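Long-range contact in probable ABC transporter extracellular-binding protein YckB (Bacillus subtilis, PDB 2IEE), which probably serves as the extracellular solute-binding component of a binding-protein-dependent ABC transport system: residues W14-S28 / L61-M75. Sequence-based numbering, arbitrary orientation.
Sequences WEQIKDKGKIVVATS and LGLKVEFKEMGIDGM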
# COMPACT_ATOMS: atom_id res chain seq x y z
N TRP A 14 26.85 -0.62 -1.01
CA TRP A 14 26.63 0.80 -1.24
C TRP A 14 27.72 1.46 -2.08
O TRP A 14 27.42 2.33 -2.90
CB TRP A 14 26.51 1.55 0.09
CG TRP A 14 26.71 3.02 -0.05
CD1 TRP A 14 27.82 3.74 0.30
CD2 TRP A 14 25.80 3.96 -0.64
NE1 TRP A 14 27.66 5.06 -0.04
CE2 TRP A 14 26.43 5.23 -0.62
CE3 TRP A 14 24.52 3.85 -1.19
CZ2 TRP A 14 25.82 6.38 -1.12
CZ3 TRP A 14 23.90 5.00 -1.69
CH2 TRP A 14 24.56 6.25 -1.66
N GLU A 15 28.97 1.06 -1.88
CA GLU A 15 30.06 1.64 -2.64
C GLU A 15 29.94 1.18 -4.10
O GLU A 15 30.36 1.89 -5.02
CB GLU A 15 31.43 1.22 -2.08
CG GLU A 15 31.77 1.73 -0.66
CD GLU A 15 31.77 3.25 -0.54
OE1 GLU A 15 32.03 3.93 -1.55
OE2 GLU A 15 31.53 3.76 0.58
N GLN A 16 29.37 0.00 -4.30
CA GLN A 16 29.18 -0.55 -5.63
C GLN A 16 28.07 0.22 -6.35
O GLN A 16 28.18 0.51 -7.55
CB GLN A 16 28.83 -2.03 -5.55
CG GLN A 16 28.81 -2.74 -6.90
CD GLN A 16 28.34 -4.19 -6.80
OE1 GLN A 16 28.92 -5.00 -6.07
NE2 GLN A 16 27.28 -4.52 -7.54
N ILE A 17 27.01 0.55 -5.62
CA ILE A 17 25.89 1.30 -6.16
C ILE A 17 26.36 2.71 -6.48
O ILE A 17 26.07 3.26 -7.54
CB ILE A 17 24.73 1.43 -5.14
CG1 ILE A 17 24.34 0.05 -4.61
CG2 ILE A 17 23.53 2.09 -5.80
CD1 ILE A 17 24.06 -0.97 -5.68
N LYS A 18 27.09 3.29 -5.53
CA LYS A 18 27.61 4.64 -5.66
C LYS A 18 28.55 4.72 -6.86
O LYS A 18 28.59 5.75 -7.55
CB LYS A 18 28.35 5.05 -4.39
CG LYS A 18 28.91 6.47 -4.41
CD LYS A 18 29.47 6.86 -3.05
CE LYS A 18 30.06 8.25 -3.07
NZ LYS A 18 30.54 8.66 -1.72
N ASP A 19 29.30 3.65 -7.11
CA ASP A 19 30.23 3.64 -8.22
C ASP A 19 29.52 3.62 -9.57
O ASP A 19 29.88 4.35 -10.49
CB ASP A 19 31.19 2.44 -8.11
CG ASP A 19 32.15 2.36 -9.28
OD1 ASP A 19 32.70 3.42 -9.69
OD2 ASP A 19 32.37 1.25 -9.79
N LYS A 20 28.49 2.77 -9.68
CA LYS A 20 27.73 2.67 -10.92
C LYS A 20 26.84 3.89 -11.10
O LYS A 20 26.52 4.28 -12.22
CB LYS A 20 26.86 1.42 -10.91
CG LYS A 20 27.63 0.11 -10.81
CD LYS A 20 26.70 -1.09 -10.84
CE LYS A 20 27.47 -2.39 -10.73
NZ LYS A 20 26.57 -3.58 -10.75
N GLY A 21 26.46 4.51 -9.99
CA GLY A 21 25.60 5.68 -10.06
C GLY A 21 24.14 5.31 -10.27
O GLY A 21 23.31 6.17 -10.55
N LYS A 22 23.83 4.03 -10.13
CA LYS A 22 22.46 3.56 -10.30
C LYS A 22 22.09 2.47 -9.31
O LYS A 22 22.91 1.61 -8.98
CB LYS A 22 22.25 3.03 -11.73
CG LYS A 22 22.35 4.09 -12.81
CD LYS A 22 22.20 3.52 -14.22
CE LYS A 22 20.77 3.05 -14.50
NZ LYS A 22 20.57 2.68 -15.93
N ILE A 23 20.86 2.52 -8.81
CA ILE A 23 20.37 1.53 -7.87
C ILE A 23 19.25 0.77 -8.57
O ILE A 23 18.35 1.37 -9.16
CB ILE A 23 19.81 2.19 -6.59
CG1 ILE A 23 19.28 1.11 -5.64
CG2 ILE A 23 18.70 3.17 -6.94
CD1 ILE A 23 18.88 1.65 -4.28
N VAL A 24 19.33 -0.56 -8.53
CA VAL A 24 18.33 -1.41 -9.17
C VAL A 24 17.24 -1.72 -8.15
O VAL A 24 17.51 -2.24 -7.07
CB VAL A 24 18.97 -2.73 -9.65
CG1 VAL A 24 17.96 -3.54 -10.44
CG2 VAL A 24 20.19 -2.43 -10.51
N VAL A 25 15.99 -1.39 -8.50
CA VAL A 25 14.89 -1.62 -7.57
C VAL A 25 13.73 -2.38 -8.20
O VAL A 25 13.24 -2.03 -9.27
CB VAL A 25 14.35 -0.27 -7.02
CG1 VAL A 25 13.34 -0.53 -5.91
CG2 VAL A 25 15.50 0.58 -6.51
N ALA A 26 13.29 -3.42 -7.50
CA ALA A 26 12.18 -4.23 -7.98
C ALA A 26 10.87 -3.64 -7.48
O ALA A 26 10.78 -3.15 -6.35
CB ALA A 26 12.33 -5.67 -7.50
N THR A 27 9.86 -3.70 -8.33
CA THR A 27 8.53 -3.22 -8.01
C THR A 27 7.59 -3.90 -9.00
O THR A 27 8.03 -4.37 -10.05
CB THR A 27 8.43 -1.68 -8.15
OG1 THR A 27 7.18 -1.24 -7.61
CG2 THR A 27 8.53 -1.27 -9.61
N SER A 28 6.30 -3.95 -8.67
CA SER A 28 5.35 -4.62 -9.54
C SER A 28 4.72 -3.76 -10.63
O SER A 28 4.60 -4.19 -11.77
CB SER A 28 4.24 -5.25 -8.69
OG SER A 28 3.47 -4.25 -8.04
N LEU A 61 20.72 11.06 -3.33
CA LEU A 61 22.00 10.38 -3.18
C LEU A 61 22.81 10.34 -4.48
O LEU A 61 23.68 9.49 -4.64
CB LEU A 61 21.75 8.95 -2.68
CG LEU A 61 21.06 8.86 -1.32
CD1 LEU A 61 20.59 7.44 -1.06
CD2 LEU A 61 22.01 9.32 -0.23
N GLY A 62 22.51 11.26 -5.39
CA GLY A 62 23.22 11.32 -6.66
C GLY A 62 23.10 10.05 -7.49
O GLY A 62 24.00 9.72 -8.26
N LEU A 63 21.99 9.33 -7.34
CA LEU A 63 21.81 8.09 -8.08
C LEU A 63 20.60 8.09 -9.00
O LEU A 63 19.62 8.80 -8.78
CB LEU A 63 21.66 6.91 -7.11
CG LEU A 63 22.71 6.68 -6.02
CD1 LEU A 63 22.21 5.56 -5.11
CD2 LEU A 63 24.05 6.33 -6.64
N LYS A 64 20.68 7.25 -10.02
CA LYS A 64 19.61 7.06 -10.99
C LYS A 64 18.97 5.75 -10.54
O LYS A 64 19.63 4.93 -9.89
CB LYS A 64 20.20 6.91 -12.39
CG LYS A 64 19.21 6.56 -13.49
CD LYS A 64 19.94 6.47 -14.83
CE LYS A 64 19.00 6.09 -15.97
NZ LYS A 64 19.71 6.08 -17.29
N VAL A 65 17.70 5.55 -10.86
CA VAL A 65 17.04 4.33 -10.46
C VAL A 65 16.69 3.45 -11.64
O VAL A 65 16.21 3.92 -12.66
CB VAL A 65 15.75 4.62 -9.68
CG1 VAL A 65 15.16 3.32 -9.15
CG2 VAL A 65 16.03 5.59 -8.55
N GLU A 66 16.96 2.16 -11.49
CA GLU A 66 16.64 1.21 -12.53
C GLU A 66 15.54 0.31 -11.95
O GLU A 66 15.82 -0.59 -11.16
CB GLU A 66 17.86 0.37 -12.90
CG GLU A 66 17.75 -0.31 -14.24
CD GLU A 66 18.97 -1.16 -14.55
OE1 GLU A 66 20.10 -0.68 -14.34
OE2 GLU A 66 18.79 -2.32 -15.01
N PHE A 67 14.30 0.58 -12.33
CA PHE A 67 13.18 -0.19 -11.84
C PHE A 67 12.97 -1.48 -12.63
O PHE A 67 12.75 -1.44 -13.84
CB PHE A 67 11.90 0.65 -11.87
CG PHE A 67 11.82 1.67 -10.77
CD1 PHE A 67 11.63 1.27 -9.45
CD2 PHE A 67 11.94 3.03 -11.04
CE1 PHE A 67 11.55 2.21 -8.42
CE2 PHE A 67 11.87 3.98 -10.02
CZ PHE A 67 11.67 3.57 -8.71
N LYS A 68 13.04 -2.60 -11.93
CA LYS A 68 12.82 -3.90 -12.55
C LYS A 68 11.44 -4.37 -12.14
O LYS A 68 11.18 -4.64 -10.97
CB LYS A 68 13.87 -4.91 -12.07
CG LYS A 68 15.28 -4.64 -12.57
CD LYS A 68 15.35 -4.68 -14.10
CE LYS A 68 16.78 -4.45 -14.59
NZ LYS A 68 16.85 -4.38 -16.08
N GLU A 69 10.54 -4.44 -13.12
CA GLU A 69 9.18 -4.86 -12.87
C GLU A 69 9.06 -6.38 -12.84
O GLU A 69 9.53 -7.05 -13.76
CB GLU A 69 8.26 -4.29 -13.94
CG GLU A 69 8.23 -2.77 -13.93
CD GLU A 69 7.39 -2.20 -15.05
OE1 GLU A 69 6.30 -2.75 -15.31
OE2 GLU A 69 7.81 -1.20 -15.66
N MSE A 70 8.45 -6.90 -11.79
CA MSE A 70 8.27 -8.34 -11.61
C MSE A 70 7.18 -8.61 -10.57
O MSE A 70 6.80 -7.71 -9.82
CB MSE A 70 9.58 -8.98 -11.16
CG MSE A 70 10.10 -8.43 -9.83
SE MSE A 70 11.74 -9.25 -9.22
CE MSE A 70 12.99 -8.24 -10.30
N GLY A 71 6.69 -9.84 -10.53
CA GLY A 71 5.66 -10.19 -9.57
C GLY A 71 6.21 -10.14 -8.16
O GLY A 71 7.43 -10.16 -7.96
N ILE A 72 5.32 -10.06 -7.17
CA ILE A 72 5.74 -10.00 -5.78
C ILE A 72 6.53 -11.26 -5.43
O ILE A 72 7.44 -11.24 -4.60
CB ILE A 72 4.53 -9.87 -4.83
CG1 ILE A 72 5.00 -9.68 -3.38
CG2 ILE A 72 3.65 -11.10 -4.94
CD1 ILE A 72 5.71 -8.36 -3.13
N ASP A 73 6.18 -12.37 -6.07
CA ASP A 73 6.84 -13.64 -5.83
C ASP A 73 8.26 -13.63 -6.40
O ASP A 73 8.48 -13.22 -7.54
CB ASP A 73 6.04 -14.78 -6.46
CG ASP A 73 6.70 -16.13 -6.26
OD1 ASP A 73 6.95 -16.50 -5.09
OD2 ASP A 73 6.96 -16.83 -7.26
N GLY A 74 9.21 -14.10 -5.60
CA GLY A 74 10.59 -14.14 -6.05
C GLY A 74 11.29 -12.80 -5.95
O GLY A 74 12.49 -12.69 -6.19
N MSE A 75 10.53 -11.77 -5.59
CA MSE A 75 11.08 -10.43 -5.46
C MSE A 75 12.08 -10.40 -4.31
O MSE A 75 13.21 -9.94 -4.48
CB MSE A 75 9.94 -9.44 -5.19
CG MSE A 75 10.32 -7.98 -5.37
SE MSE A 75 8.76 -6.82 -5.24
CE MSE A 75 8.11 -6.96 -7.06
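L61 sets its CB 4.0 Å from W14 CH2, near the plane of the indole and at its edge. Two residues on, L63 sends CD1 between helix 14-20 and the strand after it, 3.8 Å from I17 CG2, while CD2 lies against the backbone of G21. From K64 the chains run parallel, with axes inclined by 29°. K64 N donates to G21 O, and K64 O accepts I23 N at 2.9 Å. The K64 side chain, extended beyond CG, runs alongside K22, whose CE comes within 3.5 Å of K64 CD; K22 NZ and K64 NZ end 3.8 Å apart. On the other face, V65 CG1 meets V25 CG2 and lies over one face of the F67 ring, offset toward its rim. E66 repeats the two-bond grip of K64, around I23 and V25, and probably eases the lysine repulsion: its OE1 makes a long salt bridge of 3.7 Å to K22 NZ, and its OE2 pairs with K68 NZ. Cut back to alanine, K22 would no longer flank the K64 methylenes, and E66 OE1 would probably lose this charged mate. K68 grips V25 and T27 in the same way, and M70 N closes the series on T27 O. The bend at chi3 (81°) brings selenomethionine M70 CE to 3.9 Å from A26 CB, which M75 CG also touches. Strand 22-27 is the middle strand of a three-stranded parallel sheet, between 64-69 and 86-87; helix 49-60, the intervening helix of a beta-alpha-beta crossover, covers I23, V65 and F67, while helix 218-234 packs on W14 and L61.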